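Long-range contact in mercuric reductase (Metallosphaera sedula, PDB 4YWO), which probably reduces mercuric ions to elemental mercury with NADPH as electron donor, working as an FAD-containing homodimer: residues 364-375 with 387-397. Residues are numbered along the deposited sequence; the frame is centred on the assembly and turned at random. Where two conformers were deposited one is given.
Sequences KEGEVEARVLPM and RLGFVKMVTMN
Glu367 O is gripped twice: Asn397 N donates to it at 2.8 Å, and a water, also hydrogen-bonded to Thr395 OG1, donates a second hydrogen bond. In the conformer given, Asn397 OD1 accepts from Glu367 N at 3.1 Å, the donor standing 50° out of the amide's carbonyl plane and off the lone pair; Asn397 then holds both N-H and C=O of Glu367. Main-chain bonds join Glu369 to Thr395, Arg371 to Met393 and Leu373 to Val391, and Met375 N reaches Gly389 O at the far end. On the face of Val368, Ala370 and Val372, covered partly by helices 358-362 and 215-227, Val372 CG2 lies against Lys392 CG at 3.7 Å. The lysine chain, extended from a CG anti to its backbone N (chi1 -175°), carries NZ to Glu214 and Glu216. Met396 bends at chi2 and chi3, bringing SD to 3.5 Å from Gly366 CA. On the other face, under helix 442-449, Met375 CE meets Val391 CG2 at 3.8 Å. Arg371 NH1 hydrogen-bonds Ala370 O on the edge turned away from strand 390-396. Regular pairing fixes the register of edge strand 368-374, while salt bridges of Lys392 and of Glu369, to Arg452, tie its sheet to remote parts of the chain.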
loop_
_atom_site.group_PDB
_atom_site.type_symbol
_atom_site.label_atom_id
_atom_site.label_comp_id
_atom_site.label_asym_id
_atom_site.label_seq_id
_atom_site.Cartn_x
_atom_site.Cartn_y
_atom_site.Cartn_z
ATOM N N LYS A 364 18.658 -1.192 -24.092
ATOM C CA LYS A 364 19.370 -2.459 -23.921
ATOM C C LYS A 364 18.893 -3.476 -24.930
ATOM O O LYS A 364 17.898 -3.275 -25.593
ATOM C CB LYS A 364 19.104 -3.023 -22.525
ATOM C CG LYS A 364 19.616 -2.101 -21.462
ATOM C CD LYS A 364 19.173 -2.651 -20.168
ATOM C CE LYS A 364 19.782 -1.829 -19.087
ATOM N NZ LYS A 364 19.902 -2.739 -17.929
ATOM N N GLU A 365 19.595 -4.597 -25.071
ATOM C CA GLU A 365 19.144 -5.550 -26.082
ATOM C C GLU A 365 18.045 -6.405 -25.455
ATOM O O GLU A 365 18.140 -6.756 -24.291
ATOM C CB GLU A 365 20.324 -6.392 -26.556
ATOM C CG GLU A 365 21.432 -5.538 -27.154
ATOM C CD GLU A 365 22.513 -6.367 -27.823
ATOM O OE1 GLU A 365 22.839 -7.464 -27.288
ATOM O OE2 GLU A 365 23.023 -5.913 -28.882
ATOM N N GLY A 366 17.002 -6.720 -26.198
ATOM C CA GLY A 366 15.937 -7.506 -25.629
ATOM C C GLY A 366 14.604 -7.036 -26.167
ATOM O O GLY A 366 14.519 -6.016 -26.794
ATOM N N GLU A 367 13.590 -7.841 -25.993
ATOM C CA GLU A 367 12.261 -7.528 -26.479
ATOM C C GLU A 367 11.548 -6.706 -25.361
ATOM O O GLU A 367 11.287 -7.273 -24.297
ATOM C CB GLU A 367 11.467 -8.812 -26.727
ATOM C CG GLU A 367 11.957 -9.665 -27.914
ATOM C CD GLU A 367 10.882 -10.603 -28.463
ATOM O OE1 GLU A 367 11.149 -11.311 -29.468
ATOM O OE2 GLU A 367 9.749 -10.621 -27.914
ATOM N N VAL A 368 11.240 -5.441 -25.639
ATOM C CA VAL A 368 10.643 -4.559 -24.576
ATOM C C VAL A 368 9.186 -4.320 -24.868
ATOM O O VAL A 368 8.842 -4.037 -25.999
ATOM C CB VAL A 368 11.450 -3.296 -24.422
ATOM C CG1 VAL A 368 10.782 -2.268 -23.469
ATOM C CG2 VAL A 368 12.826 -3.585 -23.931
ATOM N N GLU A 369 8.289 -4.467 -23.860
ATOM C CA GLU A 369 6.938 -3.991 -23.950
ATOM C C GLU A 369 6.650 -3.024 -22.779
ATOM O O GLU A 369 7.267 -3.141 -21.711
ATOM C CB GLU A 369 5.938 -5.106 -23.963
ATOM C CG GLU A 369 6.099 -6.142 -25.087
ATOM C CD GLU A 369 4.958 -7.154 -25.108
ATOM O OE1 GLU A 369 5.205 -8.345 -24.757
ATOM O OE2 GLU A 369 3.799 -6.774 -25.429
ATOM N N ALA A 370 5.723 -2.156 -22.977
ATOM C CA ALA A 370 5.310 -1.249 -21.902
ATOM C C ALA A 370 3.840 -0.947 -22.010
ATOM O O ALA A 370 3.287 -0.860 -23.150
ATOM C CB ALA A 370 6.108 0.013 -21.937
ATOM N N ARG A 371 3.146 -0.693 -20.890
ATOM C CA ARG A 371 1.764 -0.295 -20.911
ATOM C C ARG A 371 1.586 0.747 -19.825
ATOM O O ARG A 371 2.247 0.709 -18.744
ATOM C CB ARG A 371 0.780 -1.430 -20.693
ATOM C CG ARG A 371 0.775 -2.581 -21.671
ATOM C CD ARG A 371 0.164 -2.088 -22.998
ATOM N NE ARG A 371 0.133 -3.186 -23.998
ATOM C CZ ARG A 371 1.135 -3.576 -24.741
ATOM N NH1 ARG A 371 2.273 -2.974 -24.794
ATOM N NH2 ARG A 371 0.963 -4.598 -25.593
ATOM N N VAL A 372 0.621 1.612 -20.062
ATOM C CA VAL A 372 0.224 2.632 -19.085
ATOM C C VAL A 372 -1.270 2.562 -18.859
ATOM O O VAL A 372 -2.069 2.583 -19.813
ATOM C CB VAL A 372 0.546 4.069 -19.558
ATOM C CG1 VAL A 372 0.024 5.117 -18.550
ATOM C CG2 VAL A 372 2.014 4.266 -19.855
ATOM N N LEU A 373 -1.670 2.379 -17.614
ATOM C CA LEU A 373 -3.044 2.332 -17.133
ATOM C C LEU A 373 -3.366 3.688 -16.445
ATOM O O LEU A 373 -2.655 4.109 -15.495
ATOM C CB LEU A 373 -3.172 1.272 -16.051
ATOM C CG LEU A 373 -4.568 1.043 -15.460
ATOM C CD1 LEU A 373 -5.392 0.161 -16.337
ATOM C CD2 LEU A 373 -4.443 0.442 -14.036
ATOM N N PRO A 374 -4.424 4.423 -16.831
ATOM C CA PRO A 374 -4.806 5.610 -16.075
ATOM C C PRO A 374 -5.360 5.293 -14.711
ATOM O O PRO A 374 -6.180 4.351 -14.599
ATOM C CB PRO A 374 -5.948 6.226 -16.898
ATOM C CG PRO A 374 -6.317 5.227 -17.869
ATOM C CD PRO A 374 -5.348 4.130 -17.970
ATOM N N MET A 375 -5.037 6.109 -13.701
ATOM C CA MET A 375 -5.613 5.885 -12.424
ATOM C C MET A 375 -7.135 6.098 -12.373
ATOM O O MET A 375 -7.820 5.509 -11.571
ATOM C CB MET A 375 -4.896 6.873 -11.491
ATOM C CG MET A 375 -5.016 6.698 -10.071
ATOM S SD MET A 375 -4.633 5.067 -9.350
ATOM C CE MET A 375 -2.977 4.725 -9.546
ATOM N N ARG A 387 -8.417 10.487 -8.705
ATOM C CA ARG A 387 -8.329 9.912 -10.033
ATOM C C ARG A 387 -7.093 10.366 -10.833
ATOM O O ARG A 387 -6.805 9.697 -11.829
ATOM C CB ARG A 387 -9.585 10.302 -10.870
ATOM C CG ARG A 387 -10.858 9.688 -10.297
ATOM C CD ARG A 387 -11.996 10.210 -11.135
ATOM N NE ARG A 387 -13.214 9.483 -11.010
ATOM C CZ ARG A 387 -14.130 9.580 -10.067
ATOM N NH1 ARG A 387 -13.923 10.306 -8.921
ATOM N NH2 ARG A 387 -15.274 8.857 -10.272
ATOM N N LEU A 388 -6.349 11.388 -10.410
ATOM C CA LEU A 388 -5.159 11.814 -11.101
ATOM C C LEU A 388 -4.065 10.734 -10.994
ATOM O O LEU A 388 -3.904 10.138 -9.904
ATOM C CB LEU A 388 -4.664 13.119 -10.526
ATOM C CG LEU A 388 -3.429 13.681 -11.228
ATOM C CD1 LEU A 388 -3.371 15.207 -11.264
ATOM C CD2 LEU A 388 -2.145 13.139 -10.641
ATOM N N GLY A 389 -3.450 10.410 -12.097
ATOM C CA GLY A 389 -2.300 9.526 -12.077
ATOM C C GLY A 389 -2.337 8.416 -13.049
ATOM O O GLY A 389 -3.186 8.347 -13.938
ATOM N N PHE A 390 -1.418 7.501 -12.870
ATOM C CA PHE A 390 -1.216 6.394 -13.742
ATOM C C PHE A 390 -0.362 5.315 -13.149
ATOM O O PHE A 390 0.330 5.528 -12.144
ATOM C CB PHE A 390 -0.560 6.840 -15.098
ATOM C CG PHE A 390 0.866 7.282 -14.940
ATOM C CD1 PHE A 390 1.919 6.363 -14.955
ATOM C CD2 PHE A 390 1.171 8.567 -14.510
ATOM C CE1 PHE A 390 3.233 6.775 -14.677
ATOM C CE2 PHE A 390 2.461 8.980 -14.258
ATOM C CZ PHE A 390 3.497 8.094 -14.303
ATOM N N VAL A 391 -0.371 4.162 -13.793
ATOM C CA VAL A 391 0.595 3.078 -13.474
ATOM C C VAL A 391 1.214 2.645 -14.809
ATOM O O VAL A 391 0.491 2.329 -15.776
ATOM C CB VAL A 391 -0.023 1.885 -12.709
ATOM C CG1 VAL A 391 1.040 0.905 -12.383
ATOM C CG2 VAL A 391 -0.618 2.403 -11.469
ATOM N N LYS A 392 2.548 2.652 -14.870
ATOM C CA LYS A 392 3.275 2.225 -16.092
ATOM C C LYS A 392 4.132 1.030 -15.747
ATOM O O LYS A 392 4.837 1.019 -14.726
ATOM C CB LYS A 392 4.169 3.325 -16.573
ATOM C CG LYS A 392 4.885 3.070 -17.883
ATOM C CD LYS A 392 5.528 4.406 -18.345
ATOM C CE LYS A 392 6.027 4.284 -19.734
ATOM N NZ LYS A 392 6.607 5.596 -20.196
ATOM N N MET A 393 4.080 0.024 -16.585
ATOM C CA MET A 393 4.810 -1.236 -16.395
ATOM C C MET A 393 5.662 -1.523 -17.602
ATOM O O MET A 393 5.179 -1.303 -18.737
ATOM C CB MET A 393 3.849 -2.374 -16.062
ATOM C CG MET A 393 4.478 -3.773 -15.773
ATOM S SD MET A 393 3.288 -4.985 -15.266
ATOM C CE MET A 393 3.082 -4.503 -13.561
ATOM N N VAL A 394 6.897 -1.907 -17.383
ATOM C CA VAL A 394 7.845 -2.172 -18.444
ATOM C C VAL A 394 8.370 -3.584 -18.339
ATOM O O VAL A 394 8.733 -4.027 -17.242
ATOM C CB VAL A 394 9.032 -1.223 -18.367
ATOM C CG1 VAL A 394 10.029 -1.458 -19.487
ATOM C CG2 VAL A 394 8.658 0.256 -18.262
ATOM N N THR A 395 8.337 -4.354 -19.453
ATOM C CA THR A 395 8.834 -5.759 -19.379
ATOM C C THR A 395 9.979 -5.892 -20.367
ATOM O O THR A 395 10.042 -5.179 -21.352
ATOM C CB THR A 395 7.794 -6.851 -19.700
ATOM O OG1 THR A 395 7.343 -6.671 -21.092
ATOM C CG2 THR A 395 6.573 -6.761 -18.759
ATOM N N MET A 396 10.933 -6.799 -20.076
ATOM C CA MET A 396 12.082 -7.045 -20.986
ATOM C C MET A 396 12.135 -8.574 -21.035
ATOM O O MET A 396 12.231 -9.242 -20.007
ATOM C CB MET A 396 13.324 -6.405 -20.395
ATOM C CG MET A 396 14.647 -7.103 -20.768
ATOM S SD MET A 396 14.883 -6.494 -22.416
ATOM C CE MET A 396 15.811 -5.046 -21.812
ATOM N N ASN A 397 11.986 -9.121 -22.245
ATOM C CA ASN A 397 11.916 -10.565 -22.441
ATOM C C ASN A 397 10.872 -11.265 -21.602
ATOM O O ASN A 397 11.063 -12.380 -21.101
ATOM C CB ASN A 397 13.332 -11.139 -22.302
ATOM C CG ASN A 397 14.139 -10.751 -23.484
ATOM O OD1 ASN A 397 13.545 -10.640 -24.549
ATOM N ND2 ASN A 397 15.419 -10.365 -23.307
HETATM O O HOH W 1 8.861 -8.063 -22.831
#